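Long-range contacts in stage II sporulation E family protein (Thermanaerovibrio acidaminovorans, PDB 3RNR), which is of unknown function but probably acts as a serine/threonine protein phosphatase, having the alpha-beta-alpha sandwich of the PP2C family: residues C13-G18 / N203-L208; D26-R31 / G68-T73; L51-A56 / S135-E140; C94-F99 / V160-D165. All blocks are in the same frame, centred on the assembly; numbering follows the deposited sequence.

Interaction 1. Residues C13-G18 / N203-L208; sequences CVVVDG and NATLAL
Val-15, Ala-207 and Cys-13 carry this contact between strands 10-18 and 205-210, which belong to the two different sheets of the sandwich. The segments run nearly antiparallel, at 163°, but their axes stay 5.9 Å apart. They meet through side chains and not as neighbours in one sheet. Val-15 reaches over with one branch. Its CG1 is trans to the carbonyl carbon (chi1 -68°), beside the backbone N, and lies 4.0 Å from Ala-207 CB and 4.1 Å from Thr-205 CG2. Ala-207 CB also sits 3.8 Å from Cys-13 CB, and its methyl thus touches both Val-15 and Cys-13. Val-162 of strand 159-164, the neighbour of 205-210, touches the same two residues.

At one end the contact turns polar. A water bridges the segments, donating to Asp-17 OD1 at 2.9 Å and to Thr-205 OG1 at 3.0 Å. Asp-17 OD1 also has a hydrogen bond with Ser-164 OG and a salt bridge with Arg-169 NE. Arg-169 NH1 hydrogen-bonds to Thr-205 OG1. Asp-17 OD2 and Gly-18 N hydrogen-bond to a glycerol, probably from the crystallisation liquor. Most of the contact is apolar packing of small side chains, while a water, Ser-164 and Arg-169 gather on the buried carboxylate.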
loop_
_atom_site.group_PDB
_atom_site.type_symbol
_atom_site.label_atom_id
_atom_site.label_comp_id
_atom_site.label_asym_id
_atom_site.label_seq_id
_atom_site.Cartn_x
_atom_site.Cartn_y
_atom_site.Cartn_z
ATOM N N CYS B 13 -2.629 7.197 0.720
ATOM C CA CYS B 13 -1.488 6.897 1.576
ATOM C C CYS B 13 -1.990 6.673 2.993
ATOM O O CYS B 13 -2.989 7.260 3.410
ATOM C CB CYS B 13 -0.476 8.042 1.560
ATOM S SG CYS B 13 -1.138 9.700 1.993
ATOM N N VAL B 14 -1.312 5.800 3.726
ATOM C CA VAL B 14 -1.715 5.526 5.090
ATOM C C VAL B 14 -0.495 5.159 5.929
ATOM O O VAL B 14 0.446 4.540 5.427
ATOM C CB VAL B 14 -2.810 4.415 5.142
ATOM C CG1 VAL B 14 -2.419 3.225 4.310
ATOM C CG2 VAL B 14 -3.090 3.990 6.594
ATOM N N VAL B 15 -0.504 5.580 7.190
ATOM C CA VAL B 15 0.444 5.092 8.173
ATOM C C VAL B 15 -0.343 4.582 9.360
ATOM O O VAL B 15 -1.363 5.171 9.738
ATOM C CB VAL B 15 1.441 6.194 8.640
ATOM C CG1 VAL B 15 2.394 6.581 7.494
ATOM C CG2 VAL B 15 0.686 7.441 9.178
ATOM N N VAL B 16 0.136 3.495 9.951
ATOM C CA VAL B 16 -0.508 2.891 11.112
ATOM C C VAL B 16 0.561 2.466 12.110
ATOM O O VAL B 16 1.564 1.881 11.717
ATOM C CB VAL B 16 -1.289 1.615 10.718
ATOM C CG1 VAL B 16 -1.951 1.018 11.945
ATOM C CG2 VAL B 16 -2.360 1.925 9.660
ATOM N N ASP B 17 0.363 2.753 13.392
ATOM C CA ASP B 17 1.270 2.193 14.402
ATOM C C ASP B 17 0.577 1.635 15.629
ATOM O O ASP B 17 -0.327 2.259 16.180
ATOM C CB ASP B 17 2.346 3.199 14.800
ATOM C CG ASP B 17 3.667 2.926 14.099
ATOM O OD1 ASP B 17 4.122 3.785 13.316
ATOM O OD2 ASP B 17 4.221 1.840 14.331
ATOM N N GLY B 18 0.998 0.452 16.066
ATOM C CA GLY B 18 0.398 -0.134 17.253
ATOM C C GLY B 18 0.718 0.728 18.457
ATOM O O GLY B 18 1.718 1.460 18.452
ATOM N N ASN B 203 13.269 9.159 12.860
ATOM C CA ASN B 203 12.812 7.776 12.698
ATOM C C ASN B 203 11.354 7.634 12.227
ATOM O O ASN B 203 10.779 6.536 12.266
ATOM C CB ASN B 203 13.114 6.920 13.937
ATOM C CG ASN B 203 12.369 7.390 15.167
ATOM O OD1 ASN B 203 11.662 8.401 15.134
ATOM N ND2 ASN B 203 12.512 6.647 16.264
ATOM N N ALA B 204 10.736 8.756 11.858
ATOM C CA ALA B 204 9.322 8.758 11.481
ATOM C C ALA B 204 8.986 7.802 10.347
ATOM O O ALA B 204 9.791 7.588 9.448
ATOM C CB ALA B 204 8.871 10.176 11.104
ATOM N N THR B 205 7.780 7.242 10.387
ATOM C CA THR B 205 7.259 6.477 9.261
ATOM C C THR B 205 6.441 7.432 8.408
ATOM O O THR B 205 5.634 8.198 8.941
ATOM C CB THR B 205 6.399 5.276 9.744
ATOM O OG1 THR B 205 7.237 4.343 10.441
ATOM C CG2 THR B 205 5.765 4.556 8.575
ATOM N N LEU B 206 6.659 7.399 7.090
ATOM C CA LEU B 206 6.111 8.404 6.185
ATOM C C LEU B 206 5.442 7.756 4.997
ATOM O O LEU B 206 5.917 6.734 4.491
ATOM C CB LEU B 206 7.229 9.315 5.649
ATOM C CG LEU B 206 8.082 10.130 6.615
ATOM C CD1 LEU B 206 9.118 10.934 5.836
ATOM C CD2 LEU B 206 7.206 11.053 7.473
ATOM N N ALA B 207 4.343 8.354 4.552
ATOM C CA ALA B 207 3.722 7.971 3.295
ATOM C C ALA B 207 3.166 9.230 2.666
ATOM O O ALA B 207 2.702 10.141 3.364
ATOM C CB ALA B 207 2.618 6.945 3.506
ATOM N N LEU B 208 3.209 9.295 1.343
ATOM C CA LEU B 208 2.784 10.519 0.689
ATOM C C LEU B 208 2.170 10.297 -0.675
ATOM O O LEU B 208 2.455 9.307 -1.351
ATOM C CB LEU B 208 3.947 11.504 0.594
ATOM C CG LEU B 208 5.143 11.029 -0.201
ATOM C CD1 LEU B 208 5.097 11.631 -1.597
ATOM C CD2 LEU B 208 6.422 11.444 0.524
HETATM O O HOH W 1 5.697 2.070 11.532
#

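Interaction 2. Residues D26-R31 / G68-T73; sequences DEAAQR and GRTGAT
Thr-70 has its OG1 trans to the backbone N (chi1 178°), which turns the hydroxyl oxygen to the methyl of Ala-28. The two atoms, Thr-70 OG1 and Ala-28 CB, lie 3.5 Å apart. This is packing; the hydroxyl hydrogen-bonds to the carbonyl O of Ile-23, just ahead of the helix. Ala-28 CB points at the other segment and has a second oxygen near it, Gly-71 O at 3.6 Å. The Gly-71 backbone is almost fully extended, with phi and psi both close to 180°. One residue further on, Ala-72 CB points back to the helix. It rests 3.9 Å from Ala-29 CA and 4.3 Å from Ala-29 CB.

The contact joins the first turns of helix 25-41 to the start of strand 72-80. That helix packs on the face of the five-stranded antiparallel sheet turned away from the second sheet of the alpha-beta-alpha sandwich. Ala-28, Ala-29 and Ala-72 are all small, and the backbones come close: Ala-29 CA and Ala-72 CA are 5.3 Å apart. Val-16 of strand 10-18 packs on both Ala-29 and Ala-72, from the middle of the same sheet. Trp-60 of helix 46-63 touches Ala-28 and Thr-70 and also takes part in a cation-pi contact with Arg-31.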
loop_
_atom_site.group_PDB
_atom_site.type_symbol
_atom_site.label_atom_id
_atom_site.label_comp_id
_atom_site.label_asym_id
_atom_site.label_seq_id
_atom_site.Cartn_x
_atom_site.Cartn_y
_atom_site.Cartn_z
ATOM N N ASP B 26 1.284 -4.647 17.518
ATOM C CA ASP B 26 1.539 -4.979 16.120
ATOM C C ASP B 26 0.363 -5.710 15.472
ATOM O O ASP B 26 0.052 -5.478 14.314
ATOM C CB ASP B 26 2.820 -5.812 15.993
ATOM C CG ASP B 26 4.082 -4.948 15.969
ATOM O OD1 ASP B 26 3.977 -3.713 16.175
ATOM O OD2 ASP B 26 5.180 -5.505 15.744
ATOM N N GLU B 27 -0.277 -6.606 16.217
ATOM C CA GLU B 27 -1.456 -7.298 15.721
ATOM C C GLU B 27 -2.638 -6.350 15.537
ATOM O O GLU B 27 -3.401 -6.500 14.589
ATOM C CB GLU B 27 -1.840 -8.450 16.661
ATOM C CG GLU B 27 -0.818 -9.572 16.675
ATOM C CD GLU B 27 -1.174 -10.665 17.675
ATOM O OE1 GLU B 27 -2.097 -11.448 17.389
ATOM O OE2 GLU B 27 -0.544 -10.726 18.749
ATOM N N ALA B 28 -2.810 -5.391 16.443
ATOM C CA ALA B 28 -3.833 -4.358 16.251
ATOM C C ALA B 28 -3.557 -3.544 14.985
ATOM O O ALA B 28 -4.466 -3.263 14.200
ATOM C CB ALA B 28 -3.878 -3.421 17.448
ATOM N N ALA B 29 -2.303 -3.136 14.821
ATOM C CA ALA B 29 -1.903 -2.344 13.665
ATOM C C ALA B 29 -2.151 -3.119 12.373
ATOM O O ALA B 29 -2.590 -2.538 11.384
ATOM C CB ALA B 29 -0.447 -1.934 13.769
ATOM N N GLN B 30 -1.905 -4.432 12.386
ATOM C CA GLN B 30 -2.164 -5.234 11.187
ATOM C C GLN B 30 -3.624 -5.192 10.771
ATOM O O GLN B 30 -3.927 -5.089 9.587
ATOM C CB GLN B 30 -1.719 -6.686 11.388
ATOM C CG GLN B 30 -0.214 -6.834 11.425
ATOM C CD GLN B 30 0.229 -8.135 12.039
ATOM O OE1 GLN B 30 -0.593 -8.979 12.404
ATOM N NE2 GLN B 30 1.535 -8.303 12.169
ATOM N N ARG B 31 -4.537 -5.294 11.736
ATOM C CA ARG B 31 -5.957 -5.264 11.401
ATOM C C ARG B 31 -6.342 -3.905 10.875
ATOM O O ARG B 31 -7.132 -3.796 9.943
ATOM C CB ARG B 31 -6.833 -5.579 12.617
ATOM C CG ARG B 31 -7.111 -7.052 12.773
ATOM C CD ARG B 31 -6.089 -7.708 13.656
ATOM N NE ARG B 31 -6.329 -9.138 13.722
ATOM C CZ ARG B 31 -5.364 -10.046 13.765
ATOM N NH1 ARG B 31 -4.092 -9.662 13.774
ATOM N NH2 ARG B 31 -5.675 -11.336 13.807
ATOM N N GLY B 68 -10.070 -2.410 24.417
ATOM C CA GLY B 68 -9.647 -1.222 25.135
ATOM C C GLY B 68 -8.227 -1.334 25.646
ATOM O O GLY B 68 -7.635 -0.351 26.068
ATOM N N ARG B 69 -7.695 -2.551 25.646
ATOM C CA ARG B 69 -6.326 -2.779 26.107
ATOM C C ARG B 69 -5.286 -2.943 24.994
ATOM O O ARG B 69 -4.099 -3.168 25.266
ATOM C CB ARG B 69 -6.284 -3.951 27.095
ATOM C CG ARG B 69 -6.989 -3.646 28.408
ATOM C CD ARG B 69 -6.488 -4.559 29.519
ATOM N NE ARG B 69 -6.869 -5.947 29.297
ATOM C CZ ARG B 69 -6.234 -6.988 29.824
ATOM N NH1 ARG B 69 -6.656 -8.216 29.568
ATOM N NH2 ARG B 69 -5.174 -6.801 30.601
ATOM N N THR B 70 -5.739 -2.842 23.747
ATOM C CA THR B 70 -4.874 -2.974 22.583
ATOM C C THR B 70 -5.385 -1.951 21.556
ATOM O O THR B 70 -6.569 -1.636 21.524
ATOM C CB THR B 70 -4.940 -4.409 21.984
ATOM O OG1 THR B 70 -4.108 -4.506 20.811
ATOM C CG2 THR B 70 -6.368 -4.778 21.634
ATOM N N GLY B 71 -4.509 -1.425 20.719
ATOM C CA GLY B 71 -4.969 -0.432 19.765
ATOM C C GLY B 71 -3.882 0.075 18.852
ATOM O O GLY B 71 -2.725 -0.321 18.980
ATOM N N ALA B 72 -4.251 0.968 17.935
ATOM C CA ALA B 72 -3.280 1.551 17.025
ATOM C C ALA B 72 -3.676 2.991 16.763
ATOM O O ALA B 72 -4.810 3.376 17.026
ATOM C CB ALA B 72 -3.249 0.754 15.707
ATOM N N THR B 73 -2.749 3.784 16.240
ATOM C CA THR B 73 -3.072 5.143 15.799
ATOM C C THR B 73 -2.822 5.132 14.301
ATOM O O THR B 73 -2.096 4.268 13.804
ATOM C CB THR B 73 -2.165 6.198 16.452
ATOM O OG1 THR B 73 -0.793 5.863 16.197
ATOM C CG2 THR B 73 -2.388 6.211 17.960
#

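Interaction 3. Residues L51-A56 / S135-E140; sequences LAAQAA and SFIGIE
Gln-54 reaches from helix 46-63 to the turn at Phe-136 to Ile-139 and holds it with both the oxygen and the nitrogen of its amide. From CB the chain first runs out with CG trans to the backbone N (chi1 169°). It then bends at chi2 (67°), which turns CD toward Gly-138 N, 3.7 Å away. OE1 accepts from Gly-138 N at 2.7 Å. The bond is almost straight at the hydrogen, 176°, though the donor is tilted out of the carbonyl plane. OE1 also lies 3.4 Å from Ile-137 CA. NE2 donates to Ile-139 O at 2.8 Å, with the acceptor in the plane of the amide.

Beside the amide, Ile-137 CG2 packs on the helix, 3.4 Å from Ala-53 O and 4.0 Å from Ala-53 CB. The turn is a type II beta turn with Gly-138 at its third position, where the positive phi suits glycine. It lies in the loop between helix 113-119 and strand 146-153. Met-74 of strand 72-80 touches both Ala-53 and Ile-137.

Two bonds of opposite sense fix the rotation of the buried amide. They also satisfy one backbone N-H and one backbone C=O of the loop, which is tied to the helix without any charged group.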
loop_
_atom_site.group_PDB
_atom_site.type_symbol
_atom_site.label_atom_id
_atom_site.label_comp_id
_atom_site.label_asym_id
_atom_site.label_seq_id
_atom_site.Cartn_x
_atom_site.Cartn_y
_atom_site.Cartn_z
ATOM N N LEU B 51 -13.050 4.113 9.807
ATOM C CA LEU B 51 -14.176 3.416 10.425
ATOM C C LEU B 51 -14.069 1.902 10.239
ATOM O O LEU B 51 -14.406 1.140 11.142
ATOM C CB LEU B 51 -15.511 3.944 9.880
ATOM C CG LEU B 51 -15.795 5.410 10.241
ATOM C CD1 LEU B 51 -17.084 5.904 9.562
ATOM C CD2 LEU B 51 -15.887 5.600 11.763
ATOM N N ALA B 52 -13.595 1.460 9.078
ATOM C CA ALA B 52 -13.365 0.026 8.879
ATOM C C ALA B 52 -12.225 -0.510 9.770
ATOM O O ALA B 52 -12.335 -1.595 10.364
ATOM C CB ALA B 52 -13.113 -0.295 7.391
ATOM N N ALA B 53 -11.134 0.239 9.858
ATOM C CA ALA B 53 -10.043 -0.108 10.773
ATOM C C ALA B 53 -10.553 -0.245 12.207
ATOM O O ALA B 53 -10.220 -1.197 12.914
ATOM C CB ALA B 53 -8.918 0.943 10.700
ATOM N N GLN B 54 -11.366 0.715 12.630
ATOM C CA GLN B 54 -11.954 0.681 13.961
ATOM C C GLN B 54 -12.802 -0.576 14.164
ATOM O O GLN B 54 -12.687 -1.246 15.182
ATOM C CB GLN B 54 -12.811 1.932 14.211
ATOM C CG GLN B 54 -13.686 1.860 15.501
ATOM C CD GLN B 54 -12.870 1.853 16.800
ATOM O OE1 GLN B 54 -11.665 2.107 16.802
ATOM N NE2 GLN B 54 -13.531 1.542 17.907
ATOM N N ALA B 55 -13.652 -0.895 13.190
ATOM C CA ALA B 55 -14.526 -2.049 13.320
ATOM C C ALA B 55 -13.701 -3.336 13.421
ATOM O O ALA B 55 -14.013 -4.218 14.227
ATOM C CB ALA B 55 -15.522 -2.116 12.151
ATOM N N ALA B 56 -12.636 -3.429 12.624
ATOM C CA ALA B 56 -11.797 -4.626 12.608
ATOM C C ALA B 56 -11.024 -4.825 13.904
ATOM O O ALA B 56 -10.954 -5.935 14.429
ATOM C CB ALA B 56 -10.831 -4.602 11.421
ATOM N N SER B 135 -7.816 9.145 21.834
ATOM C CA SER B 135 -8.589 8.484 20.787
ATOM C C SER B 135 -7.649 7.584 19.993
ATOM O O SER B 135 -6.572 8.019 19.620
ATOM C CB SER B 135 -9.265 9.516 19.878
ATOM O OG SER B 135 -10.215 8.877 19.031
ATOM N N PHE B 136 -8.035 6.329 19.767
ATOM C CA PHE B 136 -7.180 5.387 19.040
ATOM C C PHE B 136 -8.061 4.328 18.405
ATOM O O PHE B 136 -9.214 4.147 18.814
ATOM C CB PHE B 136 -6.120 4.739 19.964
ATOM C CG PHE B 136 -6.704 3.926 21.099
ATOM C CD1 PHE B 136 -6.976 2.571 20.934
ATOM C CD2 PHE B 136 -6.969 4.514 22.334
ATOM C CE1 PHE B 136 -7.519 1.804 21.988
ATOM C CE2 PHE B 136 -7.511 3.760 23.400
ATOM C CZ PHE B 136 -7.786 2.405 23.216
ATOM N N ILE B 137 -7.520 3.636 17.406
ATOM C CA ILE B 137 -8.256 2.596 16.718
ATOM C C ILE B 137 -8.280 1.401 17.651
ATOM O O ILE B 137 -7.224 0.876 18.034
ATOM C CB ILE B 137 -7.564 2.190 15.385
ATOM C CG1 ILE B 137 -7.326 3.420 14.497
ATOM C CG2 ILE B 137 -8.396 1.145 14.644
ATOM C CD1 ILE B 137 -8.641 4.135 14.089
ATOM N N GLY B 138 -9.487 0.953 17.988
ATOM C CA GLY B 138 -9.678 -0.072 18.998
ATOM C C GLY B 138 -10.253 0.455 20.303
ATOM O O GLY B 138 -10.538 -0.313 21.232
ATOM N N ILE B 139 -10.450 1.764 20.387
ATOM C CA ILE B 139 -11.030 2.332 21.606
ATOM C C ILE B 139 -12.480 1.839 21.730
ATOM O O ILE B 139 -13.136 1.578 20.725
ATOM C CB ILE B 139 -10.959 3.875 21.582
ATOM C CG1 ILE B 139 -11.264 4.462 22.967
ATOM C CG2 ILE B 139 -11.876 4.428 20.496
ATOM C CD1 ILE B 139 -10.979 5.972 23.068
ATOM N N GLU B 140 -12.989 1.698 22.950
ATOM C CA GLU B 140 -14.301 1.068 23.112
ATOM C C GLU B 140 -15.403 1.719 22.264
ATOM O O GLU B 140 -16.226 1.036 21.662
ATOM C CB GLU B 140 -14.704 1.009 24.591
ATOM C CG GLU B 140 -16.090 0.448 24.813
ATOM C CD GLU B 140 -16.481 0.428 26.277
ATOM O OE1 GLU B 140 -17.686 0.584 26.570
ATOM O OE2 GLU B 140 -15.587 0.253 27.133
#

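Interaction 4. Residues C94-F99 / V160-D165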
loop_
_atom_site.group_PDB
_atom_site.type_symbol
_atom_site.label_atom_id
_atom_site.label_comp_id
_atom_site.label_asym_id
_atom_site.label_seq_id
_atom_site.Cartn_x
_atom_site.Cartn_y
_atom_site.Cartn_z
ATOM N N CYS B 94 -0.807 10.326 15.016
ATOM C CA CYS B 94 -0.304 10.427 13.643
ATOM C C CYS B 94 -0.753 11.755 13.049
ATOM O O CYS B 94 -1.750 12.319 13.487
ATOM C CB CYS B 94 -0.800 9.275 12.788
ATOM S SG CYS B 94 -0.124 7.688 13.260
ATOM N N ARG B 95 -0.022 12.272 12.064
ATOM C CA ARG B 95 -0.294 13.629 11.591
ATOM C C ARG B 95 -0.470 13.703 10.083
ATOM O O ARG B 95 0.112 12.915 9.340
ATOM C CB ARG B 95 0.812 14.593 12.050
ATOM C CG ARG B 95 0.966 14.649 13.573
ATOM C CD ARG B 95 1.973 15.692 14.039
ATOM N NE ARG B 95 3.345 15.497 13.553
ATOM C CZ ARG B 95 4.190 14.575 14.005
ATOM N NH1 ARG B 95 3.807 13.694 14.924
ATOM N NH2 ARG B 95 5.418 14.516 13.518
ATOM N N VAL B 96 -1.280 14.663 9.644
ATOM C CA VAL B 96 -1.501 14.911 8.222
ATOM C C VAL B 96 -1.022 16.312 7.837
ATOM O O VAL B 96 -1.414 17.294 8.467
ATOM C CB VAL B 96 -2.990 14.799 7.858
ATOM C CG1 VAL B 96 -3.172 14.912 6.324
ATOM C CG2 VAL B 96 -3.576 13.477 8.394
ATOM N N TYR B 97 -0.188 16.395 6.800
ATOM C CA TYR B 97 0.325 17.664 6.277
ATOM C C TYR B 97 -0.038 17.863 4.808
ATOM O O TYR B 97 0.053 16.934 4.008
ATOM C CB TYR B 97 1.855 17.710 6.391
ATOM C CG TYR B 97 2.328 17.721 7.823
ATOM C CD1 TYR B 97 2.563 18.924 8.486
ATOM C CD2 TYR B 97 2.506 16.537 8.520
ATOM C CE1 TYR B 97 2.982 18.943 9.822
ATOM C CE2 TYR B 97 2.920 16.543 9.849
ATOM C CZ TYR B 97 3.150 17.749 10.494
ATOM O OH TYR B 97 3.562 17.745 11.809
ATOM N N LEU B 98 -0.417 19.090 4.457
ATOM C CA LEU B 98 -0.566 19.481 3.067
ATOM C C LEU B 98 0.796 19.865 2.494
ATOM O O LEU B 98 1.527 20.643 3.111
ATOM C CB LEU B 98 -1.494 20.697 2.981
ATOM C CG LEU B 98 -1.717 21.270 1.583
ATOM C CD1 LEU B 98 -2.512 20.275 0.745
ATOM C CD2 LEU B 98 -2.452 22.622 1.675
ATOM N N PHE B 99 1.140 19.354 1.312
ATOM C CA PHE B 99 2.343 19.841 0.644
ATOM C C PHE B 99 1.926 20.786 -0.473
ATOM O O PHE B 99 1.363 20.374 -1.490
ATOM C CB PHE B 99 3.203 18.708 0.083
ATOM C CG PHE B 99 4.425 19.195 -0.652
ATOM C CD1 PHE B 99 5.403 19.928 0.010
ATOM C CD2 PHE B 99 4.595 18.934 -2.009
ATOM C CE1 PHE B 99 6.531 20.393 -0.664
ATOM C CE2 PHE B 99 5.727 19.390 -2.688
ATOM C CZ PHE B 99 6.690 20.122 -2.016
ATOM N N VAL B 160 0.001 15.383 -0.280
ATOM C CA VAL B 160 -0.274 15.182 1.130
ATOM C C VAL B 160 0.755 14.212 1.711
ATOM O O VAL B 160 1.212 13.278 1.030
ATOM C CB VAL B 160 -1.715 14.651 1.334
ATOM C CG1 VAL B 160 -1.923 13.340 0.559
ATOM C CG2 VAL B 160 -2.038 14.479 2.834
ATOM N N LEU B 161 1.118 14.451 2.968
ATOM C CA LEU B 161 2.051 13.593 3.684
ATOM C C LEU B 161 1.426 13.173 5.008
ATOM O O LEU B 161 0.906 14.017 5.742
ATOM C CB LEU B 161 3.368 14.336 3.928
ATOM C CG LEU B 161 4.395 13.646 4.836
ATOM C CD1 LEU B 161 5.175 12.659 4.029
ATOM C CD2 LEU B 161 5.326 14.663 5.464
ATOM N N VAL B 162 1.444 11.873 5.288
ATOM C CA VAL B 162 1.029 11.367 6.587
ATOM C C VAL B 162 2.244 10.805 7.348
ATOM O O VAL B 162 3.149 10.209 6.751
ATOM C CB VAL B 162 -0.128 10.343 6.486
ATOM C CG1 VAL B 162 -1.409 11.019 5.936
ATOM C CG2 VAL B 162 0.259 9.156 5.603
ATOM N N VAL B 163 2.244 10.990 8.664
ATOM C CA VAL B 163 3.424 10.754 9.496
ATOM C C VAL B 163 3.055 10.023 10.775
ATOM O O VAL B 163 2.107 10.432 11.445
ATOM C CB VAL B 163 4.008 12.091 9.978
ATOM C CG1 VAL B 163 5.340 11.864 10.675
ATOM C CG2 VAL B 163 4.159 13.048 8.835
ATOM N N SER B 164 3.774 8.945 11.096
ATOM C CA SER B 164 3.707 8.323 12.424
ATOM C C SER B 164 5.097 8.314 13.030
ATOM O O SER B 164 6.017 7.690 12.501
ATOM C CB SER B 164 3.207 6.887 12.294
ATOM O OG SER B 164 3.289 6.203 13.530
ATOM N N ASP B 165 5.292 9.177 14.010
ATOM C CA ASP B 165 6.482 9.239 14.856
ATOM C C ASP B 165 6.486 8.907 16.352
ATOM O O ASP B 165 7.397 9.370 17.036
ATOM C CB ASP B 165 7.404 10.403 14.477
ATOM C CG ASP B 165 6.807 11.718 14.787
ATOM O OD1 ASP B 165 5.709 11.721 15.383
ATOM O OD2 ASP B 165 7.449 12.733 14.458
#
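This is antiparallel strand pairing inside the five-stranded mixed sheet, between strands 95-100 and 159-164. Arg-95 with Val-163 and Tyr-97 with Leu-161 are the hydrogen-bonded pairs. Each has two backbone bonds, such as Tyr-97 N to Leu-161 O at 2.8 Å and Arg-95 N to Val-163 O at 2.9 Å. Val-96 with Val-162, between them, and Leu-98 with Val-160, beyond Tyr-97, are non-hydrogen-bonded pairs.

Side chains alternate between the two faces. On one face, Val-96 CG1 lies 3.7 Å from Val-160 CG2, and Val-96 CG2 runs alongside Val-162 CG1. Ala-75 and Trp-88 of the other sheet also touch Val-96, so this face belongs to the interior of the alpha-beta-alpha sandwich seen in PP2C-type phosphatases.

The opposite face carries Arg-95, Tyr-97, Leu-161 and Val-163. Arg-95 bends at chi3 (-61°) and forms an end-on, two-nitrogen salt bridge with Asp-165. NH1 meets Asp-165 OD1 at 2.8 Å, on the syn side, and NH2 meets OD2 at 2.9 Å from above the carboxylate plane. The guanidinium and carboxylate planes are 39° apart. On another edge of the guanidinium, NE donates to Tyr-97 OH at 2.9 Å, nearly in plane. With the bond from NH2 to Pro-199 O, four hydrogen bonds fix the orientation of the guanidinium. Tyr-97 CE2 packs 3.8 Å from Val-163 CG2. The loop 199-201 closes over this face, and Gln-201 N donates to Asp-165 OD2. At the end of the pairing, Cys-94 SG lies 3.6 Å from Ser-164 CB.

Overall arrangement
All four contacts lie in one alpha-beta-alpha sandwich. Interaction 1 joins its two sheets. Interaction 4, with its centre about 8 Å away, pairs strands within the mixed sheet, where 159-164 neighbours 205-210. Interactions 2 and 3, with centres about 9 Å apart, fix helices 25-41 and 46-63 to strand 72-80 and to the loop beside it. They meet directly through the bond from Ile-137 N to Ala-72 O. Interaction 1 also touches interaction 2, since strands 10-18 and 72-80 are neighbours. Along the chain, interaction 1 spans the other three, while interaction 3 crosses both 2 and 4. Strands from near the two ends of the chain thus meet across the middle of the sandwich.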